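Local coordinates for hypothetical protein (Giardia lamblia, PDB 3I3F), which is of unknown function but belongs to the YjgF-like endoribonuclease L-PSP family, forms a trimer and binds pentanoic acid in the crystal, at residues E107-C110 against R115-R118; G51-H54 against E59-R62; V19-V24 against L72-S77. All blocks are in the same frame, centred on the assembly; numbering follows the deposited sequence.

How the interactions relate
Along the chain, interaction 2 (51-54 with 59-62) falls between the two segments of interaction 3 (19-24 with 72-77), and interaction 1 (107-110 with 115-118) follows both. Interactions 2 and 3 share helix 56-74, one made at its first turns and the other at its C-terminal end; their centres lie about 17 Å apart. Interaction 1 belongs to helix 95-108 and its return to strand 117-123, its centre about 20 Å from that of interaction 2. A long, weak ion pair, in the Arg62 conformer described, runs from Arg62 to Glu107 between the two helices. Together the contacts tie both helices of the YjgF-like fold to neighbouring loops, and interaction 1 alone reaches a second subunit and a ligand.

Interaction 1 of 3, residues E107-C110 against R115-R118; sequences EVFC and RPCR. With LEA (pentanoic acid), chain D.
Where helix 95-108 gives way to the loop leading into strand 117-123, the backbones of Phe109 and Arg115 draw to 5.9 Å between their CA atoms. The guanidinium of Arg115 approaches side-on and takes the carbonyl oxygen of Phe109 with two nitrogens: NE lies 2.7 Å from that O, and NH2 of Arg115 lies 3.0 Å from the same Phe109 O. This acceptor sits in the guanidinium plane, so the pair of bonds restricts rotation of the planar group, while Arg115 NH1 bonds to the carbonyl of Glu27 of the second subunit. One face of the Phe109 ring receives Pro116, whose CD stands 4.0 Å from the ring centroid in a CH-pi contact; Val108 CG1 lies above the opposite face, toward its rim. The arrangement closes the helix-to-strand return of a beta-alpha-beta unit in the YjgF-like fold. Further along, Arg118 holds the carboxylate of pentanoic acid, NE meeting O1 of the ligand at 2.8 Å in a nearly straight bond (168°) and NH2 of Arg118 meeting the ligand O2, also at 2.8 Å. A bend at chi3 (103°) turns the guanidinium out of the line of its chain, and Asn102 OD1 takes a further bond from NH2.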
ATOM      1  N   GLU A 107       1.806 -22.363  -3.307  1.00 12.00           N
ATOM      2  CA  GLU A 107       2.171 -23.372  -2.306  1.00 12.69           C
ATOM      3  C   GLU A 107       2.034 -22.833  -0.881  1.00 13.04           C
ATOM      4  O   GLU A 107       1.871 -23.604   0.062  1.00 14.02           O
ATOM      5  CB  GLU A 107       3.598 -23.878  -2.531  1.00 12.82           C
ATOM      6  CG  GLU A 107       3.781 -24.656  -3.821  1.00 13.31           C
ATOM      7  CD  GLU A 107       5.214 -25.122  -4.040  1.00 14.46           C
ATOM      8  OE1 GLU A 107       6.088 -24.823  -3.198  0.50 14.59           O
ATOM      9  OE2 GLU A 107       5.463 -25.797  -5.060  0.50 14.22           O
ATOM     10  N   VAL A 108       2.117 -21.514  -0.723  1.00 12.97           N
ATOM     11  CA  VAL A 108       1.929 -20.878   0.580  1.00 12.96           C
ATOM     12  C   VAL A 108       0.441 -20.701   0.863  1.00 13.05           C
ATOM     13  O   VAL A 108      -0.034 -21.014   1.956  1.00 13.21           O
ATOM     14  CB  VAL A 108       2.639 -19.512   0.645  1.00 12.91           C
ATOM     15  CG1 VAL A 108       2.350 -18.819   1.973  1.00 12.88           C
ATOM     16  CG2 VAL A 108       4.137 -19.689   0.445  1.00 12.85           C
ATOM     17  N   PHE A 109      -0.282 -20.195  -0.133  1.00 12.95           N
ATOM     18  CA  PHE A 109      -1.732 -20.027  -0.060  1.00 13.02           C
ATOM     19  C   PHE A 109      -2.357 -21.067  -0.992  1.00 13.43           C
ATOM     20  O   PHE A 109      -2.611 -20.796  -2.167  1.00 12.94           O
ATOM     21  CB  PHE A 109      -2.107 -18.591  -0.438  1.00 12.96           C
ATOM     22  CG  PHE A 109      -1.406 -17.554   0.400  1.00 12.36           C
ATOM     23  CD1 PHE A 109      -1.883 -17.229   1.662  1.00 11.78           C
ATOM     24  CD2 PHE A 109      -0.254 -16.928  -0.058  1.00 11.75           C
ATOM     25  CE1 PHE A 109      -1.235 -16.287   2.447  1.00 11.79           C
ATOM     26  CE2 PHE A 109       0.402 -15.980   0.723  1.00 11.96           C
ATOM     27  CZ  PHE A 109      -0.092 -15.662   1.978  1.00 11.83           C
ATOM     28  N   CYS A 110      -2.608 -22.254  -0.436  1.00 14.06           N
ATOM     29  CA  CYS A 110      -2.954 -23.425  -1.248  0.50 14.44           C
ATOM     30  C   CYS A 110      -4.453 -23.616  -1.489  1.00 14.49           C
ATOM     31  O   CYS A 110      -4.844 -24.512  -2.235  1.00 14.53           O
ATOM     32  CB  CYS A 110      -2.354 -24.692  -0.629  0.50 14.58           C
ATOM     33  SG  CYS A 110      -2.918 -25.041   1.044  0.50 15.84           S
ATOM     34  N   ARG A 115      -7.610 -17.271  -0.871  1.00 12.12           N
ATOM     35  CA  ARG A 115      -6.375 -16.509  -1.051  1.00 11.65           C
ATOM     36  C   ARG A 115      -6.623 -15.048  -0.688  1.00 11.25           C
ATOM     37  O   ARG A 115      -7.689 -14.510  -0.984  1.00 11.22           O
ATOM     38  CB  ARG A 115      -5.847 -16.627  -2.482  1.00 11.58           C
ATOM     39  CG  ARG A 115      -5.432 -18.034  -2.834  1.00 11.64           C
ATOM     40  CD  ARG A 115      -4.566 -18.121  -4.072  1.00 11.54           C
ATOM     41  NE  ARG A 115      -3.952 -19.448  -4.116  1.00 11.02           N
ATOM     42  CZ  ARG A 115      -4.108 -20.361  -5.075  1.00 11.19           C
ATOM     43  NH1 ARG A 115      -4.819 -20.117  -6.172  1.00 10.99           N
ATOM     44  NH2 ARG A 115      -3.502 -21.535  -4.943  1.00 11.51           N
ATOM     45  N   PRO A 116      -5.648 -14.404  -0.027  1.00 10.81           N
ATOM     46  CA  PRO A 116      -5.862 -13.027   0.409  1.00 10.65           C
ATOM     47  C   PRO A 116      -5.873 -12.028  -0.739  1.00 10.30           C
ATOM     48  O   PRO A 116      -5.429 -12.336  -1.845  1.00 10.13           O
ATOM     49  CB  PRO A 116      -4.672 -12.764   1.337  1.00 10.87           C
ATOM     50  CG  PRO A 116      -3.615 -13.697   0.875  1.00 10.85           C
ATOM     51  CD  PRO A 116      -4.336 -14.921   0.405  1.00 10.75           C
ATOM     52  N   CYS A 117      -6.388 -10.834  -0.471  1.00 10.03           N
ATOM     53  CA  CYS A 117      -6.307  -9.749  -1.437  1.00 10.13           C
ATOM     54  C   CYS A 117      -4.845  -9.519  -1.792  1.00 10.10           C
ATOM     55  O   CYS A 117      -3.969  -9.553  -0.923  1.00 10.01           O
ATOM     56  CB  CYS A 117      -6.927  -8.473  -0.875  1.00  9.98           C
ATOM     57  SG  CYS A 117      -8.697  -8.613  -0.542  1.00 10.73           S
ATOM     58  N   ARG A 118      -4.585  -9.311  -3.077  1.00 10.16           N
ATOM     59  CA  ARG A 118      -3.224  -9.215  -3.575  1.00 10.45           C
ATOM     60  C   ARG A 118      -3.123  -8.224  -4.720  1.00 10.37           C
ATOM     61  O   ARG A 118      -4.070  -8.038  -5.483  1.00  9.88           O
ATOM     62  CB  ARG A 118      -2.759 -10.589  -4.063  1.00 10.69           C
ATOM     63  CG  ARG A 118      -1.259 -10.734  -4.185  1.00 11.86           C
ATOM     64  CD  ARG A 118      -0.874 -12.046  -4.860  1.00 12.00           C
ATOM     65  NE  ARG A 118      -0.467 -11.858  -6.252  1.00 11.98           N
ATOM     66  CZ  ARG A 118       0.304 -12.699  -6.943  1.00 11.98           C
ATOM     67  NH1 ARG A 118       0.774 -13.812  -6.388  1.00 11.90           N
ATOM     68  NH2 ARG A 118       0.619 -12.422  -8.201  1.00 12.29           N
TER
HETATM   69  C2  LEA D 142      -1.716  -9.887  -9.004  1.00 18.21           C
HETATM   70  O2  LEA D 142      -0.852 -10.520  -9.651  1.00 17.60           O
HETATM   71  C3  LEA D 142      -2.892  -9.262  -9.723  1.00 19.01           C
HETATM   72  C4  LEA D 142      -2.723  -9.284 -11.242  1.00 19.70           C
HETATM   73  C5  LEA D 142      -4.044  -9.029 -11.963  1.00 20.06           C
HETATM   74  C6  LEA D 142      -4.811  -7.871 -11.359  1.00 20.44           C
HETATM   75  O1  LEA D 142      -1.646  -9.754  -7.763  1.00 17.20           O

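Interaction 2 of 3, residues G51-H54 against E59-R62; sequences GTLH and EQTR
His54, Gln60 and Glu59 carry the contact between the loop that follows strand 38-41 and the opening turns of helix 56-74, one of the two helices of this YjgF-like fold. The backbones come closest at His54 and Gln60, with CA atoms 5.3 Å apart. His54 directs its CB toward the helix and packs it against Glu59 CB at 3.9 Å. The imidazole and carboxylate planes of the two residues are tilted by only 24°, yet ND1 and OE1 do not touch directly. A water takes the place between them: it donates to the backbone O of Glu59 and to Glu59 OE1, and it also bonds to His54 ND1. A bend at chi2 (-58°) folds the Glu59 chain back so that one water reaches both OE1 and the backbone O of the same residue. At the other nitrogen, NE2, His54 bonds to Asp48 OD2, so the ring is held from two sides and its rotation is limited.

Buried Gln60 works from the next position of the helix. Extended beyond CG, it carries its amide past the end of Leu53, whose CD1 lies 3.8 Å from NE2 of Gln60. The amide is fixed at both ends: OE1 accepts from the backbone N of Leu130 and NE2 donates to Gly128 O, both in one loop, and NE2 also serves the loop of His54, so the side chain joins the helix start to both. Gln60 NE2 donates to His54 O at 3.1 Å, with a C=O...N angle of 165° and the acceptor near the amide plane.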
ATOM      1  N   GLY A  51      21.050 -12.798   8.893  1.00 15.87           N
ATOM      2  CA  GLY A  51      21.256 -11.609   8.068  1.00 15.93           C
ATOM      3  C   GLY A  51      21.714 -11.933   6.656  1.00 15.99           C
ATOM      4  O   GLY A  51      22.128 -11.040   5.917  1.00 16.15           O
ATOM      5  N   THR A  52      21.631 -13.207   6.280  1.00 16.00           N
ATOM      6  CA  THR A  52      22.068 -13.663   4.966  1.00 16.05           C
ATOM      7  C   THR A  52      20.922 -13.589   3.962  1.00 15.76           C
ATOM      8  O   THR A  52      19.858 -14.166   4.183  1.00 15.29           O
ATOM      9  CB  THR A  52      22.584 -15.116   5.025  1.00 16.19           C
ATOM     10  OG1 THR A  52      23.697 -15.194   5.925  1.00 17.16           O
ATOM     11  CG2 THR A  52      23.016 -15.593   3.645  1.00 16.56           C
ATOM     12  N   LEU A  53      21.154 -12.873   2.865  1.00 15.63           N
ATOM     13  CA  LEU A  53      20.211 -12.822   1.753  1.00 15.66           C
ATOM     14  C   LEU A  53      20.358 -14.097   0.930  1.00 15.87           C
ATOM     15  O   LEU A  53      21.440 -14.385   0.414  1.00 16.06           O
ATOM     16  CB  LEU A  53      20.486 -11.599   0.875  1.00 15.64           C
ATOM     17  CG  LEU A  53      19.582 -11.395  -0.346  1.00 15.48           C
ATOM     18  CD1 LEU A  53      18.137 -11.149   0.071  1.00 15.23           C
ATOM     19  CD2 LEU A  53      20.103 -10.245  -1.194  1.00 16.10           C
ATOM     20  N   HIS A  54      19.274 -14.858   0.810  1.00 16.01           N
ATOM     21  CA  HIS A  54      19.302 -16.124   0.077  1.00 16.34           C
ATOM     22  C   HIS A  54      19.466 -15.890  -1.425  1.00 16.28           C
ATOM     23  O   HIS A  54      19.150 -14.812  -1.935  1.00 16.29           O
ATOM     24  CB  HIS A  54      18.047 -16.949   0.380  1.00 16.57           C
ATOM     25  CG  HIS A  54      18.063 -17.584   1.737  1.00 17.66           C
ATOM     26  ND1 HIS A  54      17.535 -18.834   1.982  1.00 19.09           N
ATOM     27  CD2 HIS A  54      18.572 -17.154   2.916  1.00 18.70           C
ATOM     28  CE1 HIS A  54      17.702 -19.138   3.257  1.00 19.21           C
ATOM     29  NE2 HIS A  54      18.331 -18.136   3.845  1.00 19.24           N
ATOM     30  N   GLU A  59      14.513 -19.181  -3.474  1.00 12.79           N
ATOM     31  CA  GLU A  59      14.919 -19.207  -2.069  1.00 12.51           C
ATOM     32  C   GLU A  59      14.588 -17.901  -1.340  1.00 12.03           C
ATOM     33  O   GLU A  59      14.226 -17.928  -0.164  1.00 11.88           O
ATOM     34  CB  GLU A  59      16.405 -19.553  -1.935  1.00 12.82           C
ATOM     35  CG  GLU A  59      16.759 -20.955  -2.443  1.00 13.75           C
ATOM     36  CD  GLU A  59      15.995 -22.065  -1.734  1.00 15.31           C
ATOM     37  OE1 GLU A  59      15.777 -21.962  -0.509  0.50 15.31           O
ATOM     38  OE2 GLU A  59      15.612 -23.047  -2.407  0.50 15.85           O
ATOM     39  N   GLN A  60      14.696 -16.768  -2.029  1.00 11.35           N
ATOM     40  CA  GLN A  60      14.256 -15.498  -1.442  1.00 10.91           C
ATOM     41  C   GLN A  60      12.752 -15.502  -1.180  1.00 10.79           C
ATOM     42  O   GLN A  60      12.302 -15.002  -0.151  1.00 10.55           O
ATOM     43  CB  GLN A  60      14.631 -14.305  -2.326  1.00 10.88           C
ATOM     44  CG  GLN A  60      16.107 -13.946  -2.267  1.00 10.66           C
ATOM     45  CD  GLN A  60      16.436 -12.636  -2.963  1.00 10.85           C
ATOM     46  OE1 GLN A  60      15.589 -11.749  -3.089  1.00 10.53           O
ATOM     47  NE2 GLN A  60      17.680 -12.503  -3.408  1.00 11.32           N
ATOM     48  N   THR A  61      11.983 -16.077  -2.104  1.00 10.43           N
ATOM     49  CA  THR A  61      10.532 -16.156  -1.954  1.00 10.39           C
ATOM     50  C   THR A  61      10.142 -17.031  -0.764  1.00 10.52           C
ATOM     51  O   THR A  61       9.311 -16.632   0.051  1.00 10.41           O
ATOM     52  CB  THR A  61       9.861 -16.680  -3.239  1.00 10.37           C
ATOM     53  OG1 THR A  61      10.126 -15.770  -4.313  1.00 10.29           O
ATOM     54  CG2 THR A  61       8.355 -16.815  -3.054  1.00 10.46           C
ATOM     55  N   ARG A  62      10.752 -18.209  -0.652  1.00 10.58           N
ATOM     56  CA  ARG A  62      10.460 -19.115   0.458  0.50 10.70           C
ATOM     57  C   ARG A  62      10.819 -18.479   1.802  1.00 10.62           C
ATOM     58  O   ARG A  62      10.063 -18.579   2.766  1.00 10.62           O
ATOM     59  CB  ARG A  62      11.204 -20.444   0.284  0.50 10.86           C
ATOM     60  CG  ARG A  62      10.692 -21.292  -0.872  0.50 11.51           C
ATOM     61  CD  ARG A  62      11.462 -22.599  -0.992  0.50 12.19           C
ATOM     62  NE  ARG A  62      10.996 -23.417  -2.109  0.50 13.05           N
ATOM     63  CZ  ARG A  62       9.935 -24.219  -2.059  0.50 13.81           C
ATOM     64  NH1 ARG A  62       9.224 -24.309  -0.943  0.50 14.29           N
ATOM     65  NH2 ARG A  62       9.583 -24.931  -3.123  0.50 14.16           N
TER
HETATM   66  O   HOH W   1      14.988 -20.117   1.381  1.00 20.49           O

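Interaction 3 of 3, residues V19-V24 against L72-S77; sequences VCPDVV and LEYANS
Tyr74 lays one face of its ring against the backbone of Cys20, whose CA sits almost over the ring centre, 3.7 Å from the centroid and 13° off the normal, a CH-pi contact. Cys20 CB rests on the inner part of the ring, 3.8 Å from Tyr74 CG, and SG makes an oblique sulfur-aromatic contact 4.5 Å from the centroid. Pro21 crosses the aromatic side chain at about a right angle and brings its CD to 3.5 Å from Tyr74 CE1. At the phenol end, a water in the ring plane joins Tyr74 OH, at 3.1 Å, to the backbone N of Val19, from which it accepts.

Tyr74 owes this reach to a chi1 of -171°, which swings the ring away from its own backbone N and out over the loop. On the loop side, a type I beta turn from Cys20 to Val23, closed by the Val23 N to Cys20 O bond, presents Cys20 and Pro21 to the ring; Gln31 OE1 accepts from Cys20 N. Behind Tyr74, Ser77 N bonds to Leu72 O at 2.7 Å and Asn76 N to Glu73 O; Asn76, with positive phi, is the C-prime residue of the Schellman motif that ends helix 56-74.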
ATOM      1  N   VAL A  19       8.852  -7.503  17.930  1.00 12.16           N
ATOM      2  CA  VAL A  19       9.943  -8.068  17.148  1.00 12.08           C
ATOM      3  C   VAL A  19      10.035  -9.559  17.443  1.00 12.00           C
ATOM      4  O   VAL A  19      10.322  -9.960  18.573  1.00 11.97           O
ATOM      5  CB  VAL A  19      11.297  -7.400  17.466  1.00 12.00           C
ATOM      6  CG1 VAL A  19      12.407  -8.009  16.610  1.00 12.23           C
ATOM      7  CG2 VAL A  19      11.216  -5.900  17.242  1.00 12.43           C
ATOM      8  N   CYS A  20       9.764 -10.376  16.431  1.00 11.94           N
ATOM      9  CA  CYS A  20       9.958 -11.812  16.536  1.00 12.00           C
ATOM     10  C   CYS A  20      11.459 -12.091  16.515  1.00 12.11           C
ATOM     11  O   CYS A  20      12.136 -11.746  15.544  1.00 12.07           O
ATOM     12  CB  CYS A  20       9.278 -12.528  15.372  1.00 11.94           C
ATOM     13  SG  CYS A  20       9.545 -14.306  15.362  1.00 12.57           S
ATOM     14  N   PRO A  21      11.990 -12.711  17.584  1.00 12.22           N
ATOM     15  CA  PRO A  21      13.437 -12.928  17.646  1.00 12.43           C
ATOM     16  C   PRO A  21      14.005 -13.898  16.599  1.00 12.38           C
ATOM     17  O   PRO A  21      15.221 -13.933  16.423  1.00 12.61           O
ATOM     18  CB  PRO A  21      13.656 -13.473  19.064  1.00 12.61           C
ATOM     19  CG  PRO A  21      12.356 -14.017  19.483  1.00 12.73           C
ATOM     20  CD  PRO A  21      11.304 -13.212  18.790  1.00 12.38           C
ATOM     21  N   ASP A  22      13.140 -14.656  15.919  1.00 12.34           N
ATOM     22  CA  ASP A  22      13.583 -15.618  14.903  0.50 12.29           C
ATOM     23  C   ASP A  22      13.494 -15.044  13.487  1.00 12.11           C
ATOM     24  O   ASP A  22      13.721 -15.757  12.506  1.00 12.60           O
ATOM     25  CB  ASP A  22      12.763 -16.910  14.997  0.50 12.40           C
ATOM     26  CG  ASP A  22      13.404 -18.066  14.241  0.50 12.72           C
ATOM     27  OD1 ASP A  22      14.644 -18.067  14.086  0.50 13.43           O
ATOM     28  OD2 ASP A  22      12.667 -18.972  13.798  0.50 13.56           O
ATOM     29  N   VAL A  23      13.170 -13.755  13.373  1.00 11.33           N
ATOM     30  CA  VAL A  23      13.086 -13.092  12.072  1.00 10.73           C
ATOM     31  C   VAL A  23      13.954 -11.836  12.071  1.00 10.42           C
ATOM     32  O   VAL A  23      13.963 -11.073  13.042  1.00 10.35           O
ATOM     33  CB  VAL A  23      11.626 -12.731  11.711  1.00 10.57           C
ATOM     34  CG1 VAL A  23      11.560 -12.016  10.363  1.00 10.37           C
ATOM     35  CG2 VAL A  23      10.757 -13.986  11.695  1.00 10.60           C
ATOM     36  N   VAL A  24      14.686 -11.631  10.978  1.00 10.21           N
ATOM     37  CA  VAL A  24      15.556 -10.469  10.825  1.00 10.24           C
ATOM     38  C   VAL A  24      14.802  -9.159  11.085  1.00 10.19           C
ATOM     39  O   VAL A  24      13.644  -8.999  10.688  1.00 10.27           O
ATOM     40  CB  VAL A  24      16.217 -10.435   9.420  1.00 10.27           C
ATOM     41  CG1 VAL A  24      15.173 -10.250   8.321  1.00 10.10           C
ATOM     42  CG2 VAL A  24      17.277  -9.346   9.345  1.00 10.76           C
ATOM     43  N   LEU A  72       3.641 -13.320  11.948  1.00 10.33           N
ATOM     44  CA  LEU A  72       2.202 -13.367  12.201  1.00 10.53           C
ATOM     45  C   LEU A  72       1.854 -14.293  13.367  1.00 10.78           C
ATOM     46  O   LEU A  72       1.034 -13.939  14.210  1.00 10.71           O
ATOM     47  CB  LEU A  72       1.433 -13.777  10.940  1.00 10.39           C
ATOM     48  CG  LEU A  72       1.429 -12.732   9.820  1.00 10.37           C
ATOM     49  CD1 LEU A  72       0.740 -13.270   8.578  1.00 10.78           C
ATOM     50  CD2 LEU A  72       0.759 -11.447  10.284  1.00 10.72           C
ATOM     51  N   GLU A  73       2.480 -15.464  13.426  1.00 11.13           N
ATOM     52  CA  GLU A  73       2.216 -16.402  14.523  1.00 11.54           C
ATOM     53  C   GLU A  73       2.686 -15.835  15.866  1.00 11.59           C
ATOM     54  O   GLU A  73       2.014 -15.999  16.885  1.00 11.35           O
ATOM     55  CB  GLU A  73       2.837 -17.771  14.227  1.00 11.83           C
ATOM     56  CG  GLU A  73       2.085 -18.509  13.118  1.00 12.96           C
ATOM     57  CD  GLU A  73       2.686 -19.853  12.745  1.00 14.66           C
ATOM     58  OE1 GLU A  73       3.659 -20.288  13.395  1.00 15.98           O
ATOM     59  OE2 GLU A  73       2.175 -20.477  11.790  1.00 16.22           O
ATOM     60  N   TYR A  74       3.819 -15.140  15.846  1.00 11.72           N
ATOM     61  CA  TYR A  74       4.342 -14.440  17.019  1.00 11.86           C
ATOM     62  C   TYR A  74       3.354 -13.378  17.520  1.00 11.87           C
ATOM     63  O   TYR A  74       3.239 -13.147  18.727  1.00 11.84           O
ATOM     64  CB  TYR A  74       5.686 -13.800  16.652  1.00 11.95           C
ATOM     65  CG  TYR A  74       6.477 -13.202  17.795  1.00 12.32           C
ATOM     66  CD1 TYR A  74       7.152 -14.013  18.703  1.00 12.91           C
ATOM     67  CD2 TYR A  74       6.584 -11.822  17.943  1.00 12.62           C
ATOM     68  CE1 TYR A  74       7.899 -13.464  19.737  1.00 13.07           C
ATOM     69  CE2 TYR A  74       7.323 -11.264  18.974  1.00 13.16           C
ATOM     70  CZ  TYR A  74       7.977 -12.090  19.869  1.00 13.12           C
ATOM     71  OH  TYR A  74       8.712 -11.534  20.892  1.00 14.16           O
ATOM     72  N   ALA A  75       2.630 -12.761  16.587  1.00 11.66           N
ATOM     73  CA  ALA A  75       1.649 -11.714  16.896  1.00 11.79           C
ATOM     74  C   ALA A  75       0.217 -12.245  17.073  1.00 11.91           C
ATOM     75  O   ALA A  75      -0.741 -11.482  16.946  1.00 12.16           O
ATOM     76  CB  ALA A  75       1.679 -10.648  15.800  1.00 11.91           C
ATOM     77  N   ASN A  76       0.075 -13.538  17.370  1.00 11.85           N
ATOM     78  CA  ASN A  76      -1.234 -14.173  17.578  1.00 11.93           C
ATOM     79  C   ASN A  76      -2.118 -14.134  16.326  1.00 11.80           C
ATOM     80  O   ASN A  76      -3.326 -13.907  16.399  1.00 11.83           O
ATOM     81  CB  ASN A  76      -1.954 -13.556  18.790  1.00 12.01           C
ATOM     82  CG  ASN A  76      -3.023 -14.474  19.375  1.00 12.61           C
ATOM     83  OD1 ASN A  76      -2.921 -15.699  19.298  0.50 11.80           O
ATOM     84  ND2 ASN A  76      -4.051 -13.879  19.969  0.50 12.73           N
ATOM     85  N   SER A  77      -1.487 -14.370  15.179  1.00 11.48           N
ATOM     86  CA  SER A  77      -2.161 -14.413  13.887  1.00 11.35           C
ATOM     87  C   SER A  77      -1.616 -15.611  13.106  1.00 11.38           C
ATOM     88  O   SER A  77      -1.138 -16.579  13.698  1.00 11.60           O
ATOM     89  CB  SER A  77      -1.927 -13.096  13.135  1.00 11.16           C
ATOM     90  OG  SER A  77      -2.706 -13.015  11.953  1.00 11.12           O
TER
HETATM   91  O   HOH W   2       8.615  -8.460  20.667  0.30  9.11           O